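Cyclic GMP-AMP synthase-like receptor (Tribolium castaneum, PDB 7LT2) senses double-stranded RNA in the cytoplasm and, as a nucleotidyltransferase, makes the cyclic dinucleotide 2',3'-cGAMP from ATP and GTP in innate immunity. Local coordinates at residues I27-L32 with S58-L63; T156-N161 with T165-W170; V262-K267 with E303-T308; E311-I316 with N345-I350. All coordinates share one frame; numbering follows the deposited sequence.

Contact 1: I27-L32 with S58-L63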
loop_
_atom_site.group_PDB
_atom_site.type_symbol
_atom_site.label_atom_id
_atom_site.label_comp_id
_atom_site.label_asym_id
_atom_site.label_seq_id
_atom_site.Cartn_x
_atom_site.Cartn_y
_atom_site.Cartn_z
ATOM N N ILE A 27 -6.062 -6.778 -16.088
ATOM C CA ILE A 27 -4.868 -7.182 -16.823
ATOM C C ILE A 27 -3.739 -7.521 -15.861
ATOM O O ILE A 27 -3.112 -8.581 -15.960
ATOM C CB ILE A 27 -4.441 -6.072 -17.796
ATOM C CG1 ILE A 27 -5.435 -5.957 -18.952
ATOM C CG2 ILE A 27 -3.010 -6.316 -18.274
ATOM C CD1 ILE A 27 -5.220 -4.712 -19.796
ATOM N N LEU A 28 -3.446 -6.604 -14.936
ATOM C CA LEU A 28 -2.330 -6.792 -14.017
ATOM C C LEU A 28 -2.532 -8.021 -13.139
ATOM O O LEU A 28 -1.588 -8.778 -12.894
ATOM C CB LEU A 28 -2.156 -5.543 -13.153
ATOM C CG LEU A 28 -1.630 -4.304 -13.880
ATOM C CD1 LEU A 28 -1.880 -3.048 -13.057
ATOM C CD2 LEU A 28 -0.147 -4.463 -14.186
ATOM N N GLU A 29 -3.754 -8.230 -12.652
ATOM C CA GLU A 29 -3.999 -9.375 -11.782
ATOM C C GLU A 29 -3.846 -10.689 -12.534
ATOM O O GLU A 29 -3.428 -11.695 -11.944
ATOM C CB GLU A 29 -5.384 -9.251 -11.150
ATOM C CG GLU A 29 -5.473 -8.093 -10.153
ATOM C CD GLU A 29 -6.898 -7.734 -9.787
ATOM O OE1 GLU A 29 -7.803 -8.542 -10.081
ATOM O OE2 GLU A 29 -7.108 -6.648 -9.205
ATOM N N SER A 30 -4.147 -10.696 -13.832
ATOM C CA SER A 30 -3.989 -11.914 -14.619
ATOM C C SER A 30 -2.519 -12.200 -14.910
ATOM O O SER A 30 -2.069 -13.348 -14.809
ATOM C CB SER A 30 -4.792 -11.805 -15.918
ATOM O OG SER A 30 -4.766 -13.027 -16.639
ATOM N N VAL A 31 -1.747 -11.173 -15.268
ATOM C CA VAL A 31 -0.307 -11.357 -15.448
ATOM C C VAL A 31 0.323 -11.920 -14.179
ATOM O O VAL A 31 1.121 -12.864 -14.225
ATOM C CB VAL A 31 0.359 -10.033 -15.860
ATOM C CG1 VAL A 31 1.874 -10.128 -15.707
ATOM C CG2 VAL A 31 -0.022 -9.680 -17.289
ATOM N N LEU A 32 -0.040 -11.357 -13.023
ATOM C CA LEU A 32 0.580 -11.785 -11.773
ATOM C C LEU A 32 0.138 -13.189 -11.359
ATOM O O LEU A 32 0.940 -13.932 -10.780
ATOM C CB LEU A 32 0.283 -10.766 -10.671
ATOM C CG LEU A 32 0.907 -9.385 -10.921
ATOM C CD1 LEU A 32 0.314 -8.350 -9.956
ATOM C CD2 LEU A 32 2.428 -9.439 -10.790
ATOM N N SER A 58 -1.952 2.886 -2.764
ATOM C CA SER A 58 -2.992 3.892 -2.970
ATOM C C SER A 58 -3.838 3.601 -4.207
ATOM O O SER A 58 -5.038 3.908 -4.221
ATOM C CB SER A 58 -2.363 5.289 -3.059
ATOM O OG SER A 58 -1.540 5.418 -4.204
ATOM N N PHE A 59 -3.245 3.009 -5.245
ATOM C CA PHE A 59 -4.020 2.633 -6.426
ATOM C C PHE A 59 -5.178 1.706 -6.055
ATOM O O PHE A 59 -6.322 1.925 -6.472
ATOM C CB PHE A 59 -3.098 1.987 -7.467
ATOM C CG PHE A 59 -3.813 1.483 -8.694
ATOM C CD1 PHE A 59 -4.624 2.326 -9.434
ATOM C CD2 PHE A 59 -3.664 0.171 -9.111
ATOM C CE1 PHE A 59 -5.279 1.866 -10.563
ATOM C CE2 PHE A 59 -4.316 -0.297 -10.237
ATOM C CZ PHE A 59 -5.124 0.552 -10.964
ATOM N N TYR A 60 -4.908 0.674 -5.250
ATOM C CA TYR A 60 -5.963 -0.258 -4.872
ATOM C C TYR A 60 -6.847 0.267 -3.745
ATOM O O TYR A 60 -7.949 -0.261 -3.549
ATOM C CB TYR A 60 -5.358 -1.613 -4.491
ATOM C CG TYR A 60 -5.233 -2.533 -5.685
ATOM C CD1 TYR A 60 -4.104 -2.500 -6.496
ATOM C CD2 TYR A 60 -6.257 -3.412 -6.019
ATOM C CE1 TYR A 60 -3.988 -3.330 -7.599
ATOM C CE2 TYR A 60 -6.149 -4.251 -7.118
ATOM C CZ TYR A 60 -5.018 -4.200 -7.908
ATOM O OH TYR A 60 -4.918 -5.028 -9.003
ATOM N N ASP A 61 -6.396 1.283 -3.007
ATOM C CA ASP A 61 -7.258 1.966 -2.049
ATOM C C ASP A 61 -8.178 2.984 -2.702
ATOM O O ASP A 61 -9.061 3.518 -2.022
ATOM C CB ASP A 61 -6.433 2.700 -0.987
ATOM C CG ASP A 61 -5.880 1.774 0.073
ATOM O OD1 ASP A 61 -6.450 0.677 0.278
ATOM O OD2 ASP A 61 -4.875 2.155 0.709
ATOM N N GLY A 62 -7.989 3.277 -3.986
ATOM C CA GLY A 62 -8.768 4.339 -4.595
ATOM C C GLY A 62 -8.323 5.723 -4.184
ATOM O O GLY A 62 -9.121 6.665 -4.233
ATOM N N LEU A 63 -7.060 5.871 -3.785
ATOM C CA LEU A 63 -6.534 7.126 -3.258
ATOM C C LEU A 63 -5.353 7.662 -4.061
ATOM O O LEU A 63 -4.682 8.597 -3.605
ATOM C CB LEU A 63 -6.113 6.948 -1.794
ATOM C CG LEU A 63 -7.201 6.572 -0.788
ATOM C CD1 LEU A 63 -6.573 6.329 0.581
ATOM C CD2 LEU A 63 -8.270 7.651 -0.709
#
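Glu29 on the long helix 18-42 and Tyr60 on the short helix 58-61 are paired across a wide backbone gap, their CA atoms 11.6 Å apart, so two long side chains reaching from opposite directions must span it. The phenol is the donor: Tyr60 OH lies 2.7 Å from Glu29 OE2 and gives its proton to the anti lone pair of that oxygen, the one turned away from OE1. Carboxylate and ring planes are 29° apart, and OE2 sits at the ring edge, near the ring plane and 3.3 Å from Tyr60 CE2. The nearly extended chain of Glu29 beyond CG spans the gap and carries the acid to the phenol. Around Tyr60, Tyr55 stacks on the ring, Phe71 meets it edge-to-face and Lys25 makes a cation-pi contact. At the end of helix 58-61, Gly62 closes a Schellman motif with the positive phi (74°) that glycine accepts easily. Ser58 and Phe71 are ATP-binding positions by similarity, which puts this tyrosine beside the likely nucleotide site. A short bond from a neutral phenol to a carboxylate fixes the direction of the hydroxyl and probably favours the ionised form of Glu29.

Contact 2: T156-N161 with T165-W170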
loop_
_atom_site.group_PDB
_atom_site.type_symbol
_atom_site.label_atom_id
_atom_site.label_comp_id
_atom_site.label_asym_id
_atom_site.label_seq_id
_atom_site.Cartn_x
_atom_site.Cartn_y
_atom_site.Cartn_z
ATOM N N THR A 156 13.623 -9.606 -21.442
ATOM C CA THR A 156 12.234 -9.217 -21.255
ATOM C C THR A 156 11.377 -10.474 -21.319
ATOM O O THR A 156 11.378 -11.170 -22.339
ATOM C CB THR A 156 11.806 -8.212 -22.325
ATOM O OG1 THR A 156 12.586 -7.016 -22.198
ATOM C CG2 THR A 156 10.332 -7.876 -22.180
ATOM N N CYS A 157 10.662 -10.769 -20.235
ATOM C CA CYS A 157 9.786 -11.934 -20.211
ATOM C C CYS A 157 8.525 -11.660 -21.015
ATOM O O CYS A 157 8.005 -10.540 -21.015
ATOM C CB CYS A 157 9.387 -12.297 -18.783
ATOM S SG CYS A 157 10.751 -12.578 -17.690
ATOM N N GLU A 158 8.021 -12.691 -21.689
ATOM C CA GLU A 158 6.772 -12.589 -22.436
ATOM C C GLU A 158 5.757 -13.555 -21.847
ATOM O O GLU A 158 6.006 -14.765 -21.794
ATOM C CB GLU A 158 6.994 -12.871 -23.922
ATOM C CG GLU A 158 5.751 -12.642 -24.769
ATOM C CD GLU A 158 6.058 -12.576 -26.250
ATOM O OE1 GLU A 158 6.390 -11.464 -26.741
ATOM O OE2 GLU A 158 5.972 -13.624 -26.917
ATOM N N LEU A 159 4.623 -13.017 -21.400
ATOM C CA LEU A 159 3.524 -13.798 -20.857
ATOM C C LEU A 159 2.243 -13.474 -21.614
ATOM O O LEU A 159 2.028 -12.340 -22.054
ATOM C CB LEU A 159 3.308 -13.518 -19.363
ATOM C CG LEU A 159 4.415 -13.854 -18.364
ATOM C CD1 LEU A 159 3.901 -13.667 -16.949
ATOM C CD2 LEU A 159 4.920 -15.272 -18.568
ATOM N N THR A 160 1.385 -14.476 -21.751
ATOM C CA THR A 160 0.101 -14.308 -22.411
ATOM C C THR A 160 -1.023 -14.673 -21.452
ATOM O O THR A 160 -0.838 -15.464 -20.523
ATOM C CB THR A 160 0.001 -15.171 -23.671
ATOM O OG1 THR A 160 0.087 -16.554 -23.309
ATOM C CG2 THR A 160 1.130 -14.841 -24.631
ATOM N N ASN A 161 -2.189 -14.079 -21.682
ATOM C CA ASN A 161 -3.398 -14.419 -20.942
ATOM C C ASN A 161 -4.592 -14.011 -21.795
ATOM O O ASN A 161 -4.448 -13.727 -22.988
ATOM C CB ASN A 161 -3.410 -13.760 -19.560
ATOM C CG ASN A 161 -3.213 -12.259 -19.623
ATOM O OD1 ASN A 161 -3.995 -11.545 -20.247
ATOM N ND2 ASN A 161 -2.170 -11.771 -18.959
ATOM N N THR A 165 -0.940 -10.234 -24.928
ATOM C CA THR A 165 0.465 -10.530 -24.687
ATOM C C THR A 165 1.105 -9.368 -23.943
ATOM O O THR A 165 0.834 -8.201 -24.245
ATOM C CB THR A 165 1.199 -10.779 -26.005
ATOM O OG1 THR A 165 0.565 -11.863 -26.698
ATOM C CG2 THR A 165 2.662 -11.133 -25.756
ATOM N N PHE A 166 1.949 -9.690 -22.969
ATOM C CA PHE A 166 2.519 -8.678 -22.099
ATOM C C PHE A 166 4.002 -8.935 -21.906
ATOM O O PHE A 166 4.480 -10.066 -22.039
ATOM C CB PHE A 166 1.768 -8.639 -20.764
ATOM C CG PHE A 166 0.317 -8.331 -20.942
ATOM C CD1 PHE A 166 -0.109 -7.018 -21.062
ATOM C CD2 PHE A 166 -0.607 -9.351 -21.092
ATOM C CE1 PHE A 166 -1.438 -6.730 -21.284
ATOM C CE2 PHE A 166 -1.937 -9.067 -21.307
ATOM C CZ PHE A 166 -2.353 -7.758 -21.403
ATOM N N HIS A 167 4.724 -7.858 -21.622
ATOM C CA HIS A 167 6.162 -7.889 -21.421
ATOM C C HIS A 167 6.471 -7.557 -19.972
ATOM O O HIS A 167 5.897 -6.623 -19.401
ATOM C CB HIS A 167 6.868 -6.896 -22.349
ATOM C CG HIS A 167 6.943 -7.348 -23.772
ATOM N ND1 HIS A 167 7.426 -6.547 -24.785
ATOM C CD2 HIS A 167 6.598 -8.522 -24.353
ATOM C CE1 HIS A 167 7.374 -7.207 -25.928
ATOM N NE2 HIS A 167 6.876 -8.408 -25.693
ATOM N N ILE A 168 7.376 -8.324 -19.375
ATOM C CA ILE A 168 7.770 -8.125 -17.987
ATOM C C ILE A 168 9.268 -7.870 -17.948
ATOM O O ILE A 168 10.065 -8.711 -18.385
ATOM C CB ILE A 168 7.392 -9.320 -17.101
ATOM C CG1 ILE A 168 5.873 -9.443 -16.989
ATOM C CG2 ILE A 168 7.993 -9.161 -15.718
ATOM C CD1 ILE A 168 5.441 -10.546 -16.062
ATOM N N ASN A 169 9.644 -6.704 -17.440
ATOM C CA ASN A 169 11.020 -6.376 -17.122
ATOM C C ASN A 169 11.176 -6.381 -15.607
ATOM O O ASN A 169 10.193 -6.295 -14.868
ATOM C CB ASN A 169 11.404 -5.019 -17.720
ATOM C CG ASN A 169 11.387 -5.031 -19.240
ATOM O OD1 ASN A 169 12.282 -5.593 -19.875
ATOM N ND2 ASN A 169 10.370 -4.415 -19.829
ATOM N N TRP A 170 12.411 -6.516 -15.133
ATOM C CA TRP A 170 12.584 -6.644 -13.693
ATOM C C TRP A 170 13.902 -6.032 -13.252
ATOM O O TRP A 170 14.857 -5.913 -14.027
ATOM C CB TRP A 170 12.530 -8.100 -13.232
ATOM C CG TRP A 170 13.714 -8.853 -13.664
ATOM C CD1 TRP A 170 14.907 -8.969 -13.004
ATOM C CD2 TRP A 170 13.853 -9.581 -14.877
ATOM N NE1 TRP A 170 15.777 -9.738 -13.733
ATOM C CE2 TRP A 170 15.153 -10.127 -14.890
ATOM C CE3 TRP A 170 13.003 -9.835 -15.954
ATOM C CZ2 TRP A 170 15.621 -10.914 -15.935
ATOM C CZ3 TRP A 170 13.467 -10.619 -16.986
ATOM C CH2 TRP A 170 14.765 -11.145 -16.974
#
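Strands 156-161 and 165-170 run antiparallel, and their backbone polar groups pair in two hydrogen-bonded couples. Cys157 and Ile168 exchange both bonds, Cys157 N to Ile168 O and Ile168 N to Cys157 O each 2.8 Å. Leu159 and Phe166 do the same, with Leu159 N to Phe166 O at 3.0 Å and Phe166 N to Leu159 O at 2.8 Å. CA-H...O contacts from His167 to Cys157 O and from Glu158 to Phe166 O supplement them. The two strands form a beta hairpin in the large sheet of the nucleotidyltransferase domain; strand 177-183 continues the sheet beyond 164-171, and Cys157, Leu159, Phe166 and Ile168 share the face that packs toward helices 18-42 and 131-147. Beta-branched Ile168 suits a strand there, its CD1 3.6 Å from Leu159 CD1, while Cys157 SG approaches the Trp170 ring obliquely. On the other face, Glu158 and His167 lie side by side. His167 NE2 donates to the anti lone pair of Glu158 OE1 at 3.3 Å, a long bond between nearly coplanar groups, 9° apart. With CG anti to the backbone N (chi1 -174°), the Glu158 chain crosses Thr165 CG2 at a slant on its way to the imidazole. Thr156 OG1 donates to Asn169 OD1 at 2.7 Å, the hydroxyl oxygen lying 22° from the plane of that carbonyl. Asn161 OD1 accepts from Phe163 N in the turn and also sits at the edge of the Phe166 ring.

Contact 3: V262-K267 with E303-T308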
loop_
_atom_site.group_PDB
_atom_site.type_symbol
_atom_site.label_atom_id
_atom_site.label_comp_id
_atom_site.label_asym_id
_atom_site.label_seq_id
_atom_site.Cartn_x
_atom_site.Cartn_y
_atom_site.Cartn_z
ATOM N N VAL A 262 -9.688 13.024 0.295
ATOM C CA VAL A 262 -8.311 12.609 0.562
ATOM C C VAL A 262 -7.412 12.999 -0.599
ATOM O O VAL A 262 -6.311 13.524 -0.402
ATOM C CB VAL A 262 -8.228 11.097 0.831
ATOM C CG1 VAL A 262 -6.762 10.672 0.959
ATOM C CG2 VAL A 262 -8.975 10.736 2.091
ATOM N N LYS A 263 -7.870 12.746 -1.825
ATOM C CA LYS A 263 -7.036 12.991 -2.994
ATOM C C LYS A 263 -6.837 14.479 -3.240
ATOM O O LYS A 263 -5.749 14.890 -3.656
ATOM C CB LYS A 263 -7.643 12.291 -4.213
ATOM C CG LYS A 263 -7.443 10.762 -4.165
ATOM C CD LYS A 263 -8.030 10.066 -5.382
ATOM C CE LYS A 263 -9.525 9.842 -5.218
ATOM N NZ LYS A 263 -10.073 8.986 -6.308
ATOM N N LEU A 264 -7.856 15.300 -2.958
ATOM C CA LEU A 264 -7.685 16.749 -3.056
ATOM C C LEU A 264 -6.608 17.233 -2.095
ATOM O O LEU A 264 -5.769 18.063 -2.459
ATOM C CB LEU A 264 -9.011 17.462 -2.775
ATOM C CG LEU A 264 -10.121 17.289 -3.812
ATOM C CD1 LEU A 264 -11.472 17.683 -3.225
ATOM C CD2 LEU A 264 -9.824 18.117 -5.046
ATOM N N ILE A 265 -6.613 16.719 -0.863
ATOM C CA ILE A 265 -5.582 17.103 0.097
ATOM C C ILE A 265 -4.222 16.554 -0.325
ATOM O O ILE A 265 -3.204 17.250 -0.221
ATOM C CB ILE A 265 -5.977 16.653 1.516
ATOM C CG1 ILE A 265 -7.202 17.446 1.989
ATOM C CG2 ILE A 265 -4.805 16.817 2.482
ATOM C CD1 ILE A 265 -7.734 17.021 3.342
ATOM N N LYS A 266 -4.179 15.315 -0.829
ATOM C CA LYS A 266 -2.906 14.773 -1.308
ATOM C C LYS A 266 -2.371 15.579 -2.486
ATOM O O LYS A 266 -1.155 15.764 -2.619
ATOM C CB LYS A 266 -3.056 13.296 -1.694
ATOM C CG LYS A 266 -3.163 12.347 -0.509
ATOM C CD LYS A 266 -3.429 10.910 -0.954
ATOM C CE LYS A 266 -2.270 10.345 -1.753
ATOM N NZ LYS A 266 -2.393 8.871 -2.003
ATOM N N LYS A 267 -3.263 16.064 -3.357
ATOM C CA LYS A 267 -2.824 16.910 -4.462
ATOM C C LYS A 267 -2.216 18.203 -3.941
ATOM O O LYS A 267 -1.176 18.655 -4.434
ATOM C CB LYS A 267 -4.002 17.206 -5.394
ATOM C CG LYS A 267 -3.653 18.016 -6.650
ATOM C CD LYS A 267 -2.819 17.196 -7.620
ATOM C CE LYS A 267 -2.719 17.852 -8.996
ATOM N NZ LYS A 267 -2.056 19.173 -8.911
ATOM N N GLU A 303 -17.713 21.000 1.859
ATOM C CA GLU A 303 -17.690 21.010 3.318
ATOM C C GLU A 303 -16.788 19.912 3.874
ATOM O O GLU A 303 -16.043 20.144 4.836
ATOM C CB GLU A 303 -19.102 20.875 3.890
ATOM C CG GLU A 303 -19.116 20.955 5.408
ATOM C CD GLU A 303 -20.506 21.025 6.002
ATOM O OE1 GLU A 303 -21.497 21.030 5.236
ATOM O OE2 GLU A 303 -20.600 21.080 7.246
ATOM N N VAL A 304 -16.833 18.713 3.292
ATOM C CA VAL A 304 -15.949 17.645 3.753
ATOM C C VAL A 304 -14.491 18.027 3.520
ATOM O O VAL A 304 -13.637 17.849 4.400
ATOM C CB VAL A 304 -16.306 16.312 3.065
ATOM C CG1 VAL A 304 -15.320 15.208 3.473
ATOM C CG2 VAL A 304 -17.729 15.899 3.411
ATOM N N PHE A 305 -14.185 18.558 2.335
ATOM C CA PHE A 305 -12.815 18.970 2.031
ATOM C C PHE A 305 -12.333 20.052 2.993
ATOM O O PHE A 305 -11.240 19.946 3.563
ATOM C CB PHE A 305 -12.727 19.459 0.583
ATOM C CG PHE A 305 -11.421 20.145 0.243
ATOM C CD1 PHE A 305 -10.247 19.415 0.119
ATOM C CD2 PHE A 305 -11.378 21.511 0.021
ATOM C CE1 PHE A 305 -9.051 20.039 -0.197
ATOM C CE2 PHE A 305 -10.184 22.144 -0.297
ATOM C CZ PHE A 305 -9.020 21.408 -0.406
ATOM N N MET A 306 -13.129 21.108 3.176
ATOM C CA MET A 306 -12.711 22.204 4.045
ATOM C C MET A 306 -12.557 21.750 5.488
ATOM O O MET A 306 -11.619 22.162 6.182
ATOM C CB MET A 306 -13.713 23.357 3.959
ATOM C CG MET A 306 -13.682 24.110 2.638
ATOM S SD MET A 306 -12.071 24.848 2.301
ATOM C CE MET A 306 -11.871 25.867 3.757
ATOM N N THR A 307 -13.470 20.908 5.967
ATOM C CA THR A 307 -13.405 20.495 7.362
ATOM C C THR A 307 -12.225 19.565 7.610
ATOM O O THR A 307 -11.504 19.731 8.602
ATOM C CB THR A 307 -14.715 19.830 7.777
ATOM O OG1 THR A 307 -15.759 20.809 7.755
ATOM C CG2 THR A 307 -14.595 19.255 9.182
ATOM N N THR A 308 -12.000 18.590 6.719
ATOM C CA THR A 308 -10.875 17.681 6.917
ATOM C C THR A 308 -9.547 18.389 6.689
ATOM O O THR A 308 -8.554 18.052 7.337
ATOM C CB THR A 308 -10.990 16.444 6.015
ATOM O OG1 THR A 308 -11.082 16.820 4.632
ATOM C CG2 THR A 308 -12.206 15.610 6.400
#
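Phe305 and Leu264 meet at about a right angle, the phenyl ring reaching from helix 301-318 to the beta carbon of the leucine on helix 258-272. Leu264 CB rests against the CD1-CE1 bond of the ring, 3.6 Å from Phe305 CE1, and Leu264 CD1 also approaches Phe305 CD1. With its CG anti to the backbone N (chi1 169°), Phe305 is swung toward the other helix although its CB does not point there. Ile265 passes the ring obliquely, CG1 being 3.9 Å from Phe305 CE1, and its longer branch continues to Thr308, where CD1 comes within 3.6 Å of OG1. The short helical segments cross at -52° with axes 10.0 Å apart, a spacing that a flat ring and branched aliphatic chains can fill. Both helices belong to the HhH/H2TH-like domain, as does helix 278-291, whose Phe285 packs on Ile265 and Thr308; Leu6 of the N-terminal helix 5-13 touches both Leu264 and Phe305. Thr308 OG1 donates to Val304 O at 2.8 Å, while Thr308 N reaches that oxygen from the opposite face of its plane. With its proton spent inside its own helix, the threonine can meet a methyl group in a buried interface, and the contact between helices rests on apolar packing.

Contact 4: E311-I316 with N345-I350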
loop_
_atom_site.group_PDB
_atom_site.type_symbol
_atom_site.label_atom_id
_atom_site.label_comp_id
_atom_site.label_asym_id
_atom_site.label_seq_id
_atom_site.Cartn_x
_atom_site.Cartn_y
_atom_site.Cartn_z
ATOM N N GLU A 311 -8.764 20.062 9.962
ATOM C CA GLU A 311 -8.354 19.099 10.984
ATOM C C GLU A 311 -6.973 18.527 10.671
ATOM O O GLU A 311 -6.167 18.305 11.584
ATOM C CB GLU A 311 -9.414 17.994 11.125
ATOM C CG GLU A 311 -10.319 18.154 12.345
ATOM C CD GLU A 311 -9.558 18.012 13.642
ATOM O OE1 GLU A 311 -9.131 16.877 13.948
ATOM O OE2 GLU A 311 -9.389 19.037 14.346
ATOM N N TYR A 312 -6.682 18.296 9.387
ATOM C CA TYR A 312 -5.339 17.911 8.959
ATOM C C TYR A 312 -4.303 18.946 9.395
ATOM O O TYR A 312 -3.229 18.589 9.897
ATOM C CB TYR A 312 -5.342 17.720 7.438
ATOM C CG TYR A 312 -3.997 17.571 6.767
ATOM C CD1 TYR A 312 -3.157 16.515 7.075
ATOM C CD2 TYR A 312 -3.597 18.463 5.781
ATOM C CE1 TYR A 312 -1.934 16.369 6.445
ATOM C CE2 TYR A 312 -2.385 18.324 5.141
ATOM C CZ TYR A 312 -1.558 17.276 5.474
ATOM O OH TYR A 312 -0.349 17.143 4.830
ATOM N N ASN A 313 -4.622 20.233 9.238
ATOM C CA ASN A 313 -3.707 21.275 9.689
ATOM C C ASN A 313 -3.485 21.226 11.197
ATOM O O ASN A 313 -2.375 21.504 11.667
ATOM C CB ASN A 313 -4.230 22.650 9.274
ATOM C CG ASN A 313 -3.149 23.709 9.302
ATOM O OD1 ASN A 313 -1.964 23.398 9.212
ATOM N ND2 ASN A 313 -3.552 24.965 9.429
ATOM N N GLU A 314 -4.515 20.867 11.971
ATOM C CA GLU A 314 -4.352 20.801 13.423
ATOM C C GLU A 314 -3.399 19.682 13.831
ATOM O O GLU A 314 -2.635 19.834 14.793
ATOM C CB GLU A 314 -5.709 20.621 14.105
ATOM C CG GLU A 314 -6.668 21.779 13.897
ATOM C CD GLU A 314 -6.187 23.068 14.538
ATOM O OE1 GLU A 314 -5.289 23.009 15.408
ATOM O OE2 GLU A 314 -6.708 24.143 14.171
ATOM N N PHE A 315 -3.445 18.544 13.133
ATOM C CA PHE A 315 -2.464 17.487 13.374
ATOM C C PHE A 315 -1.051 17.982 13.104
ATOM O O PHE A 315 -0.135 17.752 13.901
ATOM C CB PHE A 315 -2.767 16.269 12.499
ATOM C CG PHE A 315 -3.841 15.364 13.048
ATOM C CD1 PHE A 315 -3.533 14.376 13.970
ATOM C CD2 PHE A 315 -5.152 15.483 12.617
ATOM C CE1 PHE A 315 -4.517 13.532 14.467
ATOM C CE2 PHE A 315 -6.137 14.644 13.103
ATOM C CZ PHE A 315 -5.820 13.666 14.032
ATOM N N ILE A 316 -0.855 18.655 11.970
ATOM C CA ILE A 316 0.468 19.153 11.610
ATOM C C ILE A 316 0.938 20.187 12.625
ATOM O O ILE A 316 2.079 20.144 13.101
ATOM C CB ILE A 316 0.454 19.729 10.182
ATOM C CG1 ILE A 316 0.078 18.650 9.164
ATOM C CG2 ILE A 316 1.807 20.333 9.835
ATOM C CD1 ILE A 316 1.088 17.532 9.061
ATOM N N ASN A 345 1.836 26.715 8.706
ATOM C CA ASN A 345 1.587 28.102 8.325
ATOM C C ASN A 345 1.159 28.207 6.864
ATOM O O ASN A 345 0.267 28.997 6.529
ATOM C CB ASN A 345 2.832 28.951 8.581
ATOM C CG ASN A 345 3.128 29.129 10.061
ATOM O OD1 ASN A 345 2.252 28.968 10.910
ATOM N ND2 ASN A 345 4.371 29.474 10.375
ATOM N N ARG A 346 1.800 27.432 5.983
ATOM C CA ARG A 346 1.379 27.338 4.587
ATOM C C ARG A 346 -0.099 26.992 4.478
ATOM O O ARG A 346 -0.869 27.679 3.798
ATOM C CB ARG A 346 2.193 26.261 3.872
ATOM C CG ARG A 346 3.362 26.706 3.043
ATOM C CD ARG A 346 3.704 25.550 2.114
ATOM N NE ARG A 346 5.047 25.614 1.556
ATOM C CZ ARG A 346 5.320 25.950 0.305
ATOM N NH1 ARG A 346 4.365 26.306 -0.541
ATOM N NH2 ARG A 346 6.581 25.920 -0.111
ATOM N N ILE A 347 -0.500 25.901 5.129
ATOM C CA ILE A 347 -1.863 25.406 5.001
ATOM C C ILE A 347 -2.851 26.407 5.581
ATOM O O ILE A 347 -3.938 26.617 5.029
ATOM C CB ILE A 347 -1.974 24.027 5.674
ATOM C CG1 ILE A 347 -1.032 23.035 4.985
ATOM C CG2 ILE A 347 -3.408 23.527 5.650
ATOM C CD1 ILE A 347 -0.877 21.726 5.723
ATOM N N GLY A 348 -2.485 27.056 6.688
ATOM C CA GLY A 348 -3.351 28.076 7.254
ATOM C C GLY A 348 -3.599 29.227 6.298
ATOM O O GLY A 348 -4.726 29.712 6.178
ATOM N N TYR A 349 -2.548 29.685 5.609
ATOM C CA TYR A 349 -2.730 30.712 4.589
ATOM C C TYR A 349 -3.680 30.242 3.498
ATOM O O TYR A 349 -4.532 31.008 3.035
ATOM C CB TYR A 349 -1.386 31.104 3.971
ATOM C CG TYR A 349 -1.517 31.530 2.520
ATOM C CD1 TYR A 349 -1.977 32.798 2.187
ATOM C CD2 TYR A 349 -1.204 30.654 1.486
ATOM C CE1 TYR A 349 -2.112 33.187 0.862
ATOM C CE2 TYR A 349 -1.336 31.033 0.162
ATOM C CZ TYR A 349 -1.790 32.300 -0.144
ATOM O OH TYR A 349 -1.922 32.676 -1.462
ATOM N N ILE A 350 -3.535 28.988 3.065
ATOM C CA ILE A 350 -4.390 28.464 2.004
ATOM C C ILE A 350 -5.841 28.425 2.463
ATOM O O ILE A 350 -6.750 28.831 1.726
ATOM C CB ILE A 350 -3.889 27.079 1.555
ATOM C CG1 ILE A 350 -2.518 27.215 0.883
ATOM C CG2 ILE A 350 -4.897 26.415 0.622
ATOM C CD1 ILE A 350 -1.849 25.899 0.556
#
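Both Tyr312 and Asn313 set CG anti to the backbone N, with chi1 169° and -162°, and these torsions carry a ring and an amide from helix 301-318 to Ile347 on helix 337-354. The isoleucine answers with two branches: its CD1 lies 3.8 Å from Tyr312 CE2, whereas its CG2 packs 3.8 Å from Asn313 CB. Ring and isoleucine cross at about a right angle, but Asn313 and Ile347 slide past each other in opposite directions. The segments run nearly antiparallel, at 158°, with axes 9.8 Å apart. The Asn313 side chain also lies beside the backbone of Gly348. Ile316 CG1 lies over one face of the Tyr312 ring, toward its rim, from within its own helix, and Tyr312 OH hydrogen-bonds His273 beyond the two segments. Tyrosine therefore serves twice in this helical domain: its ring carbons, CE2 foremost, join apolar packing with Ile347, and the hydroxyl of this buried residue has a polar partner in His273.

Overall arrangement
Contacts 1 and 2 share a border in the nucleotidyltransferase region: helix 18-42 lies on the hairpin, with Ile27 CG2 3.4 Å from Phe166 CE1 and Val31 CG1 3.6 Å from Ile168 CD1. Contacts 3 and 4 both use helix 301-318, their centres about 12 Å apart, and Ile265 CG2 meets Tyr312 CD2 at 3.9 Å. Lys266, an ATP-binding position by similarity, links the two halves through a probable hydrogen bond from its NZ to Leu63 O, 2.8 Å away, tying contact 3 to contact 1. The side chain of Thr308 is about 12 Å from the bound manganese ion. Contacts 2 and 4 lie farthest apart, about 45 Å between centres.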